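Aldose 1-epimerase (Escherichia coli, PDB 3NRE) probably interconverts the alpha and beta anomers of aldose sugars, acting as an aldose 1-epimerase (mutarotase). Local coordinates at residues I160-S165 with F251-M256; L187-P192 with Y233-S238; N56-N61 with Y70-N75. One frame throughout, in Å; residues are numbered along the deposited sequence.

Contact 1. Residues I160-S165 with F251-M256; sequences IQAQAS and FCLEPM
The Phe-251 ring takes the CG2 methyl of Ile-160 at its far end, approached obliquely, with Ile-160 CG2 3.7 Å from Phe-251 CZ and 3.9 Å from Phe-251 CE2; the ring also meets that of Phe-152, the two planes inclined at about 25°. This is face-to-face packing between sheets in the antiparallel beta-sandwich of the galactose mutarotase fold: strand 159-162 belongs to one sheet and strand 250-256 to the other. The axes of the two short strand segments approach to 10.6 Å and run within 18° of parallel, too far apart for backbone pairing, and no hydrogen bond crosses. The interface is therefore entirely aliphatic and aromatic. Ile-160 divides its work between two branches. Its CG1 sits between the backbone N and the carbonyl carbon (chi1 64°), which leaves CG2 beside the N and facing Phe-251, while CD1 extends to Leu-253. The side chains of Ile-160 and Phe-251 lie alongside each other and point opposite ways. Ile-213 and Ala-211 of strand 210-215 also touch Phe-251 and Leu-253, respectively. One methyl serves two partners: Leu-253 CD1 lies 4.2 Å from Ile-160 CD1 and 4.4 Å from Ala-162 CB.

Contact 2. Residues L187-P192 with Y233-S238; sequences LDFNQP and YFIFVS
Tyr-233, first in its segment, reaches the 187-192 loop with its hydroxyl: Tyr-233 OH lies near the plane of the Phe-189 ring, at the edge, 3.8 Å from Phe-189 CD2. The tyrosine CG stands between its backbone N and carbonyl carbon (chi1 65°), and the two side chains cross obliquely. Phe-204 stacks on the tyrosine and Trp-207 meets it edge-to-face. A water joins the hydroxyl to the loop backbone; it donates to Leu-187 O at 2.7 Å, accepts from Phe-189 N at 2.9 Å, and bonds Tyr-233 OH at 3.0 Å. The hydroxyl also makes a weak hydrogen bond with Ala-162 O. Two residues on, Ile-235 adds the apolar half, its CG1 4.1 Å from Phe-189 CE2 and in plane at the edge of the tyrosine ring. Phe-236 turns to the other side of the strand and meets Trp-199 edge-to-face. The loop is shaped by an Asx turn, in which Asp-188 OD1 takes Asn-190 N at 3.1 Å and Asn-190 ND2 at 2.8 Å. Asp-188 OD1 lies close to the amide plane of Asn-190, while ND2 stands 35° out of the carboxylate plane on the syn side. Asn-190 ND2 also bonds Ala-164 O. Since no direct hydrogen bond joins the segments, their polar coupling passes through the water, which satisfies two backbone groups, while the Phe-189 side chain meets Tyr-233 and Ile-235 through van der Waals contacts.

Contact 3. Residues N56-N61 with Y70-N75; sequences NRVSGN and YQLQPN
Asn-61 and Leu-72 bury far more surface here than any other residue, and a backbone hydrogen bond joins them: Leu-72 N donates to Asn-61 O at 2.8 Å in a nearly straight line (176°). The same oxygen receives a CA-H...O contact from Gln-71 CA at 3.5 Å. Asn-61 also packs through its side chain, with Asn-61 CB 3.4 Å from Leu-72 O. Its CG lies beside its own backbone N (chi1 -78°), and the amide is held by neighbours beyond the contact, ND2 donating to Ala-80 O and OD1 accepting from Tyr-82 N. Leu-72 in turn sends CD1 to Val-58, crossing that side chain at about a right angle, with Leu-72 CD1 4.0 Å from Val-58 CG2 and 4.1 Å from Val-58 CB. Val-58 and Asn-61 are themselves joined by a tight turn: Asn-61 N bonds Val-58 O at 2.9 Å, and the positive phi of Gly-60 fits a type II beta turn. The Asn-61 to Leu-72 bond continues the register of the beta hairpin made by strands 62-65 and 68-71, in which Phe-63 pairs with Tyr-70. The contact thus closes the open end of that two-stranded hairpin, near the surface, where the chain arriving from strand 48-51 enters it.

Contact 3 comes first along the chain and closes before the others begin; contact 2 then lies wholly within the span between the segments of contact 1. The centres of contacts 1 and 2 are only about 5 Å apart. Strands 232-237 and 250-256 are neighbours in one antiparallel sheet, and the 187-192 loop touches strand 159-162 of the opposing sheet, with Ala-162 N 2.7 Å from Phe-189 O. Together they form one continuous part of the sandwich core. Contact 3 sits about 24 and 25 Å from their centres, on a peripheral hairpin, yet Phe-234 CZ packs 3.5 Å from Asn-56 ND2, which brings the loop before the hairpin against the core sheet.

Contact 1. Residues I160-S165 with F251-M256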
loop_
_atom_site.group_PDB
_atom_site.type_symbol
_atom_site.label_atom_id
_atom_site.label_comp_id
_atom_site.label_asym_id
_atom_site.label_seq_id
_atom_site.Cartn_x
_atom_site.Cartn_y
_atom_site.Cartn_z
ATOM N N ILE A 160 -9.912 11.677 -8.192
ATOM C CA ILE A 160 -8.525 11.648 -7.727
ATOM C C ILE A 160 -7.593 12.367 -8.698
ATOM O O ILE A 160 -7.914 12.542 -9.884
ATOM C CB ILE A 160 -8.003 10.198 -7.545
ATOM C CG1 ILE A 160 -7.974 9.454 -8.877
ATOM C CG2 ILE A 160 -8.879 9.459 -6.539
ATOM C CD1 ILE A 160 -7.202 8.102 -8.799
ATOM N N GLN A 161 -6.465 12.784 -8.133
ATOM C CA GLN A 161 -5.424 13.489 -8.875
ATOM C C GLN A 161 -4.083 12.978 -8.368
ATOM O O GLN A 161 -3.824 12.969 -7.175
ATOM C CB GLN A 161 -5.496 14.988 -8.689
ATOM C CG GLN A 161 -4.508 15.738 -9.598
ATOM C CD GLN A 161 -4.551 17.242 -9.389
ATOM O OE1 GLN A 161 -5.148 17.736 -8.418
ATOM N NE2 GLN A 161 -3.924 17.975 -10.285
ATOM N N ALA A 162 -3.271 12.472 -9.286
ATOM C CA ALA A 162 -1.996 11.855 -8.942
ATOM C C ALA A 162 -1.115 11.872 -10.207
ATOM O O ALA A 162 -1.384 11.167 -11.166
ATOM C CB ALA A 162 -2.196 10.397 -8.459
ATOM N N GLN A 163 -0.112 12.731 -10.213
ATOM C CA GLN A 163 0.798 12.883 -11.357
ATOM C C GLN A 163 1.297 11.562 -11.910
ATOM O O GLN A 163 1.636 10.685 -11.147
ATOM C CB GLN A 163 1.985 13.757 -10.930
ATOM C CG GLN A 163 3.103 13.894 -11.964
ATOM C CD GLN A 163 4.253 14.726 -11.406
ATOM O OE1 GLN A 163 4.092 15.924 -11.157
ATOM N NE2 GLN A 163 5.403 14.084 -11.168
ATOM N N ALA A 164 1.329 11.428 -13.237
ATOM C CA ALA A 164 1.832 10.237 -13.892
ATOM C C ALA A 164 2.291 10.569 -15.292
ATOM O O ALA A 164 1.651 11.357 -15.995
ATOM C CB ALA A 164 0.768 9.118 -13.936
ATOM N N SER A 165 3.420 9.987 -15.680
ATOM C CA SER A 165 3.965 10.197 -17.020
ATOM C C SER A 165 3.845 8.973 -17.904
ATOM O O SER A 165 4.352 8.997 -19.039
ATOM C CB SER A 165 5.442 10.619 -16.915
ATOM O OG SER A 165 6.208 9.552 -16.392
ATOM N N PHE A 251 -12.178 1.851 -3.739
ATOM C CA PHE A 251 -11.050 1.736 -4.688
ATOM C C PHE A 251 -9.782 1.860 -3.888
ATOM O O PHE A 251 -9.809 2.266 -2.752
ATOM C CB PHE A 251 -11.056 2.831 -5.769
ATOM C CG PHE A 251 -10.636 4.176 -5.267
ATOM C CD1 PHE A 251 -11.546 4.980 -4.569
ATOM C CD2 PHE A 251 -9.327 4.649 -5.469
ATOM C CE1 PHE A 251 -11.164 6.241 -4.082
ATOM C CE2 PHE A 251 -8.942 5.892 -4.997
ATOM C CZ PHE A 251 -9.872 6.699 -4.297
ATOM N N CYS A 252 -8.652 1.471 -4.480
ATOM C CA CYS A 252 -7.345 1.599 -3.828
ATOM C C CYS A 252 -6.444 2.493 -4.626
ATOM O O CYS A 252 -6.443 2.477 -5.856
ATOM C CB CYS A 252 -6.661 0.267 -3.683
ATOM S SG CYS A 252 -7.673 -0.943 -2.858
ATOM N N LEU A 253 -5.667 3.301 -3.912
ATOM C CA LEU A 253 -4.565 4.075 -4.525
ATOM C C LEU A 253 -3.395 3.703 -3.657
ATOM O O LEU A 253 -3.348 4.084 -2.484
ATOM C CB LEU A 253 -4.811 5.589 -4.529
ATOM C CG LEU A 253 -3.779 6.404 -5.308
ATOM C CD1 LEU A 253 -4.365 7.780 -5.699
ATOM C CD2 LEU A 253 -2.429 6.561 -4.547
ATOM N N GLU A 254 -2.456 2.942 -4.221
ATOM C CA GLU A 254 -1.402 2.228 -3.441
ATOM C C GLU A 254 -0.024 2.831 -3.681
ATOM O O GLU A 254 0.566 2.587 -4.734
ATOM C CB GLU A 254 -1.325 0.765 -3.845
ATOM C CG GLU A 254 -2.685 0.053 -3.901
ATOM C CD GLU A 254 -2.649 -1.250 -4.747
ATOM O OE1 GLU A 254 -1.605 -1.992 -4.800
ATOM O OE2 GLU A 254 -3.732 -1.459 -5.333
ATOM N N PRO A 255 0.515 3.588 -2.726
ATOM C CA PRO A 255 1.867 4.121 -2.922
ATOM C C PRO A 255 2.956 3.069 -2.730
ATOM O O PRO A 255 2.899 2.202 -1.828
ATOM C CB PRO A 255 1.982 5.197 -1.870
ATOM C CG PRO A 255 1.101 4.631 -0.743
ATOM C CD PRO A 255 -0.045 4.022 -1.443
HETATM N N MSE A 256 3.950 3.117 -3.623
HETATM C CA MSE A 256 5.029 2.175 -3.568
HETATM C C MSE A 256 6.319 2.888 -3.776
HETATM O O MSE A 256 6.402 3.799 -4.614
HETATM C CB MSE A 256 4.901 1.106 -4.695
HETATM C CG MSE A 256 3.658 0.276 -4.620
HETATM SE SE MSE A 256 3.478 -0.581 -6.381
HETATM C CE MSE A 256 5.111 -1.380 -6.629
#

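Contact 2. Residues L187-P192 with Y233-S238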
loop_
_atom_site.group_PDB
_atom_site.type_symbol
_atom_site.label_atom_id
_atom_site.label_comp_id
_atom_site.label_asym_id
_atom_site.label_seq_id
_atom_site.Cartn_x
_atom_site.Cartn_y
_atom_site.Cartn_z
ATOM N N LEU A 187 -7.739 6.799 -17.597
ATOM C CA LEU A 187 -6.686 6.472 -16.594
ATOM C C LEU A 187 -5.677 7.613 -16.376
ATOM O O LEU A 187 -4.582 7.411 -15.854
ATOM C CB LEU A 187 -5.914 5.215 -17.017
ATOM C CG LEU A 187 -6.728 3.934 -17.054
ATOM C CD1 LEU A 187 -5.916 2.773 -17.611
ATOM C CD2 LEU A 187 -7.246 3.653 -15.651
ATOM N N ASP A 188 -6.054 8.814 -16.745
ATOM C CA ASP A 188 -5.166 9.976 -16.632
ATOM C C ASP A 188 -5.609 10.849 -15.468
ATOM O O ASP A 188 -6.590 11.617 -15.579
ATOM C CB ASP A 188 -5.182 10.795 -17.950
ATOM C CG ASP A 188 -4.102 11.878 -17.983
ATOM O OD1 ASP A 188 -3.637 12.281 -16.899
ATOM O OD2 ASP A 188 -3.736 12.360 -19.098
ATOM N N PHE A 189 -4.885 10.724 -14.346
ATOM C CA PHE A 189 -5.202 11.410 -13.113
ATOM C C PHE A 189 -4.268 12.585 -12.859
ATOM O O PHE A 189 -4.183 13.082 -11.735
ATOM C CB PHE A 189 -5.176 10.425 -11.929
ATOM C CG PHE A 189 -6.050 9.231 -12.159
ATOM C CD1 PHE A 189 -7.427 9.380 -12.213
ATOM C CD2 PHE A 189 -5.503 7.990 -12.418
ATOM C CE1 PHE A 189 -8.252 8.232 -12.462
ATOM C CE2 PHE A 189 -6.304 6.878 -12.692
ATOM C CZ PHE A 189 -7.685 7.013 -12.720
ATOM N N ASN A 190 -3.589 13.074 -13.899
ATOM C CA ASN A 190 -2.779 14.296 -13.714
ATOM C C ASN A 190 -3.612 15.503 -13.259
ATOM O O ASN A 190 -3.180 16.297 -12.428
ATOM C CB ASN A 190 -1.984 14.636 -14.980
ATOM C CG ASN A 190 -0.804 13.704 -15.183
ATOM O OD1 ASN A 190 0.251 13.885 -14.562
ATOM N ND2 ASN A 190 -0.997 12.660 -15.995
ATOM N N GLN A 191 -4.820 15.617 -13.812
ATOM C CA GLN A 191 -5.859 16.570 -13.318
ATOM C C GLN A 191 -6.962 15.703 -12.653
ATOM O O GLN A 191 -7.150 14.547 -13.042
ATOM C CB GLN A 191 -6.444 17.393 -14.475
ATOM C CG GLN A 191 -5.487 18.472 -15.083
ATOM C CD GLN A 191 -4.879 19.387 -14.007
ATOM O OE1 GLN A 191 -3.671 19.340 -13.747
ATOM N NE2 GLN A 191 -5.729 20.182 -13.342
ATOM N N PRO A 192 -7.690 16.246 -11.656
ATOM C CA PRO A 192 -8.717 15.457 -10.993
ATOM C C PRO A 192 -9.647 14.735 -11.969
ATOM O O PRO A 192 -10.154 15.366 -12.912
ATOM C CB PRO A 192 -9.499 16.493 -10.190
ATOM C CG PRO A 192 -8.549 17.632 -10.010
ATOM C CD PRO A 192 -7.696 17.658 -11.230
ATOM N N TYR A 233 2.518 4.442 -8.210
ATOM C CA TYR A 233 1.271 4.119 -7.490
ATOM C C TYR A 233 0.499 3.103 -8.331
ATOM O O TYR A 233 0.586 3.106 -9.560
ATOM C CB TYR A 233 0.436 5.381 -7.199
ATOM C CG TYR A 233 -0.144 6.166 -8.377
ATOM C CD1 TYR A 233 -1.399 5.866 -8.904
ATOM C CD2 TYR A 233 0.509 7.284 -8.922
ATOM C CE1 TYR A 233 -1.937 6.612 -9.973
ATOM C CE2 TYR A 233 -0.048 8.026 -9.955
ATOM C CZ TYR A 233 -1.251 7.683 -10.484
ATOM O OH TYR A 233 -1.811 8.412 -11.502
ATOM N N PHE A 234 -0.257 2.224 -7.655
ATOM C CA PHE A 234 -1.237 1.368 -8.317
ATOM C C PHE A 234 -2.650 1.870 -8.021
ATOM O O PHE A 234 -2.931 2.414 -6.969
ATOM C CB PHE A 234 -1.106 -0.126 -7.858
ATOM C CG PHE A 234 -0.292 -1.016 -8.796
ATOM C CD1 PHE A 234 1.101 -0.916 -8.826
ATOM C CD2 PHE A 234 -0.896 -1.936 -9.630
ATOM C CE1 PHE A 234 1.855 -1.709 -9.682
ATOM C CE2 PHE A 234 -0.131 -2.721 -10.460
ATOM C CZ PHE A 234 1.223 -2.625 -10.484
ATOM N N ILE A 235 -3.539 1.702 -8.971
ATOM C CA ILE A 235 -4.949 1.958 -8.779
ATOM C C ILE A 235 -5.631 0.603 -8.917
ATOM O O ILE A 235 -5.371 -0.150 -9.886
ATOM C CB ILE A 235 -5.549 2.875 -9.849
ATOM C CG1 ILE A 235 -4.921 4.261 -9.813
ATOM C CG2 ILE A 235 -7.082 2.978 -9.714
ATOM C CD1 ILE A 235 -5.101 5.040 -8.472
ATOM N N PHE A 236 -6.525 0.323 -7.975
ATOM C CA PHE A 236 -7.410 -0.814 -8.024
ATOM C C PHE A 236 -8.872 -0.379 -7.951
ATOM O O PHE A 236 -9.256 0.355 -7.038
ATOM C CB PHE A 236 -7.077 -1.795 -6.863
ATOM C CG PHE A 236 -7.912 -3.014 -6.910
ATOM C CD1 PHE A 236 -7.863 -3.820 -8.019
ATOM C CD2 PHE A 236 -8.768 -3.336 -5.901
ATOM C CE1 PHE A 236 -8.648 -4.930 -8.112
ATOM C CE2 PHE A 236 -9.590 -4.467 -5.984
ATOM C CZ PHE A 236 -9.515 -5.270 -7.080
ATOM N N VAL A 237 -9.671 -0.830 -8.921
ATOM C CA VAL A 237 -11.136 -0.790 -8.920
ATOM C C VAL A 237 -11.544 -2.216 -9.256
ATOM O O VAL A 237 -11.063 -2.803 -10.230
ATOM C CB VAL A 237 -11.731 0.149 -9.965
ATOM C CG1 VAL A 237 -13.275 0.155 -9.852
ATOM C CG2 VAL A 237 -11.162 1.540 -9.792
ATOM N N SER A 238 -12.429 -2.774 -8.455
ATOM C CA SER A 238 -12.883 -4.151 -8.682
ATOM C C SER A 238 -14.038 -4.242 -9.707
ATOM O O SER A 238 -14.296 -3.296 -10.439
ATOM C CB SER A 238 -13.193 -4.776 -7.311
ATOM O OG SER A 238 -13.258 -6.192 -7.349
HETATM O O HOH W 1 -2.773 8.672 -14.344
#

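Contact 3. Residues N56-N61 with Y70-N75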
loop_
_atom_site.group_PDB
_atom_site.type_symbol
_atom_site.label_atom_id
_atom_site.label_comp_id
_atom_site.label_asym_id
_atom_site.label_seq_id
_atom_site.Cartn_x
_atom_site.Cartn_y
_atom_site.Cartn_z
ATOM N N ASN A 56 3.691 -5.709 -4.441
ATOM C CA ASN A 56 3.168 -6.308 -5.657
ATOM C C ASN A 56 3.859 -7.670 -5.905
ATOM O O ASN A 56 4.157 -8.393 -4.955
ATOM C CB ASN A 56 3.180 -5.304 -6.872
ATOM C CG ASN A 56 2.046 -5.539 -7.839
ATOM O OD1 ASN A 56 2.099 -6.488 -8.618
ATOM N ND2 ASN A 56 0.990 -4.747 -7.753
ATOM N N ARG A 57 4.043 -8.039 -7.165
ATOM C CA ARG A 57 4.483 -9.367 -7.557
ATOM C C ARG A 57 5.809 -9.284 -8.311
ATOM O O ARG A 57 6.085 -8.249 -8.926
ATOM C CB ARG A 57 3.465 -9.915 -8.557
ATOM C CG ARG A 57 2.021 -10.013 -8.017
ATOM C CD ARG A 57 1.015 -10.348 -9.054
ATOM N NE ARG A 57 -0.340 -10.449 -8.448
ATOM C CZ ARG A 57 -1.138 -9.426 -8.166
ATOM N NH1 ARG A 57 -0.777 -8.183 -8.465
ATOM N NH2 ARG A 57 -2.316 -9.678 -7.577
ATOM N N VAL A 58 6.585 -10.376 -8.288
ATOM C CA VAL A 58 7.804 -10.505 -9.102
ATOM C C VAL A 58 7.485 -11.577 -10.157
ATOM O O VAL A 58 7.292 -12.745 -9.806
ATOM C CB VAL A 58 8.982 -10.934 -8.299
ATOM C CG1 VAL A 58 10.242 -11.032 -9.226
ATOM C CG2 VAL A 58 9.237 -9.986 -7.071
ATOM N N SER A 59 7.348 -11.155 -11.420
ATOM C CA SER A 59 6.871 -12.105 -12.443
ATOM C C SER A 59 7.769 -13.302 -12.533
ATOM O O SER A 59 9.016 -13.186 -12.583
ATOM C CB SER A 59 6.594 -11.431 -13.777
ATOM O OG SER A 59 7.763 -10.850 -14.242
ATOM N N GLY A 60 7.135 -14.475 -12.510
ATOM C CA GLY A 60 7.842 -15.746 -12.522
ATOM C C GLY A 60 8.244 -16.287 -11.155
ATOM O O GLY A 60 8.753 -17.394 -11.061
ATOM N N ASN A 61 8.001 -15.508 -10.109
ATOM C CA ASN A 61 8.367 -15.867 -8.723
ATOM C C ASN A 61 9.859 -16.188 -8.624
ATOM O O ASN A 61 10.270 -17.100 -7.921
ATOM C CB ASN A 61 7.553 -17.061 -8.230
ATOM C CG ASN A 61 6.152 -16.708 -7.817
ATOM O OD1 ASN A 61 5.896 -15.611 -7.301
ATOM N ND2 ASN A 61 5.235 -17.667 -7.995
ATOM N N TYR A 70 17.136 -16.443 -6.937
ATOM C CA TYR A 70 16.286 -16.600 -5.780
ATOM C C TYR A 70 14.896 -16.982 -6.288
ATOM O O TYR A 70 14.465 -16.479 -7.340
ATOM C CB TYR A 70 16.187 -15.285 -5.007
ATOM C CG TYR A 70 17.450 -14.921 -4.278
ATOM C CD1 TYR A 70 17.727 -15.471 -3.049
ATOM C CD2 TYR A 70 18.372 -14.061 -4.853
ATOM C CE1 TYR A 70 18.892 -15.140 -2.382
ATOM C CE2 TYR A 70 19.554 -13.724 -4.190
ATOM C CZ TYR A 70 19.790 -14.268 -2.967
ATOM O OH TYR A 70 20.946 -13.941 -2.281
ATOM N N GLN A 71 14.202 -17.847 -5.549
ATOM C CA GLN A 71 12.856 -18.295 -5.962
ATOM C C GLN A 71 11.872 -18.147 -4.829
ATOM O O GLN A 71 12.176 -18.445 -3.680
ATOM C CB GLN A 71 12.883 -19.707 -6.522
ATOM C CG GLN A 71 13.900 -19.758 -7.671
ATOM C CD GLN A 71 13.873 -21.013 -8.544
ATOM O OE1 GLN A 71 13.379 -22.070 -8.130
ATOM N NE2 GLN A 71 14.426 -20.892 -9.764
ATOM N N LEU A 72 10.709 -17.605 -5.163
ATOM C CA LEU A 72 9.658 -17.313 -4.209
ATOM C C LEU A 72 8.531 -18.307 -4.380
ATOM O O LEU A 72 8.336 -18.849 -5.484
ATOM C CB LEU A 72 9.066 -15.917 -4.495
ATOM C CG LEU A 72 9.977 -14.697 -4.349
ATOM C CD1 LEU A 72 9.536 -13.448 -5.157
ATOM C CD2 LEU A 72 10.173 -14.329 -2.850
ATOM N N GLN A 73 7.764 -18.537 -3.332
ATOM C CA GLN A 73 6.623 -19.463 -3.393
ATOM C C GLN A 73 5.377 -18.672 -3.106
ATOM O O GLN A 73 5.425 -17.741 -2.306
ATOM C CB GLN A 73 6.716 -20.560 -2.323
ATOM C CG GLN A 73 7.879 -21.479 -2.549
ATOM C CD GLN A 73 7.935 -22.601 -1.519
ATOM O OE1 GLN A 73 8.204 -22.369 -0.327
ATOM N NE2 GLN A 73 7.680 -23.815 -1.967
ATOM N N PRO A 74 4.243 -19.075 -3.706
ATOM C CA PRO A 74 3.011 -18.342 -3.459
ATOM C C PRO A 74 2.664 -18.276 -1.975
ATOM O O PRO A 74 2.940 -19.244 -1.232
ATOM C CB PRO A 74 1.946 -19.125 -4.239
ATOM C CG PRO A 74 2.517 -20.392 -4.519
ATOM C CD PRO A 74 4.014 -20.261 -4.539
ATOM N N ASN A 75 2.174 -17.113 -1.550
ATOM C CA ASN A 75 1.864 -16.861 -0.136
ATOM C C ASN A 75 0.371 -16.735 0.154
ATOM O O ASN A 75 -0.036 -16.775 1.324
ATOM C CB ASN A 75 2.672 -15.663 0.435
ATOM C CG ASN A 75 2.443 -14.355 -0.302
ATOM O OD1 ASN A 75 1.903 -14.336 -1.397
ATOM N ND2 ASN A 75 2.847 -13.248 0.326
#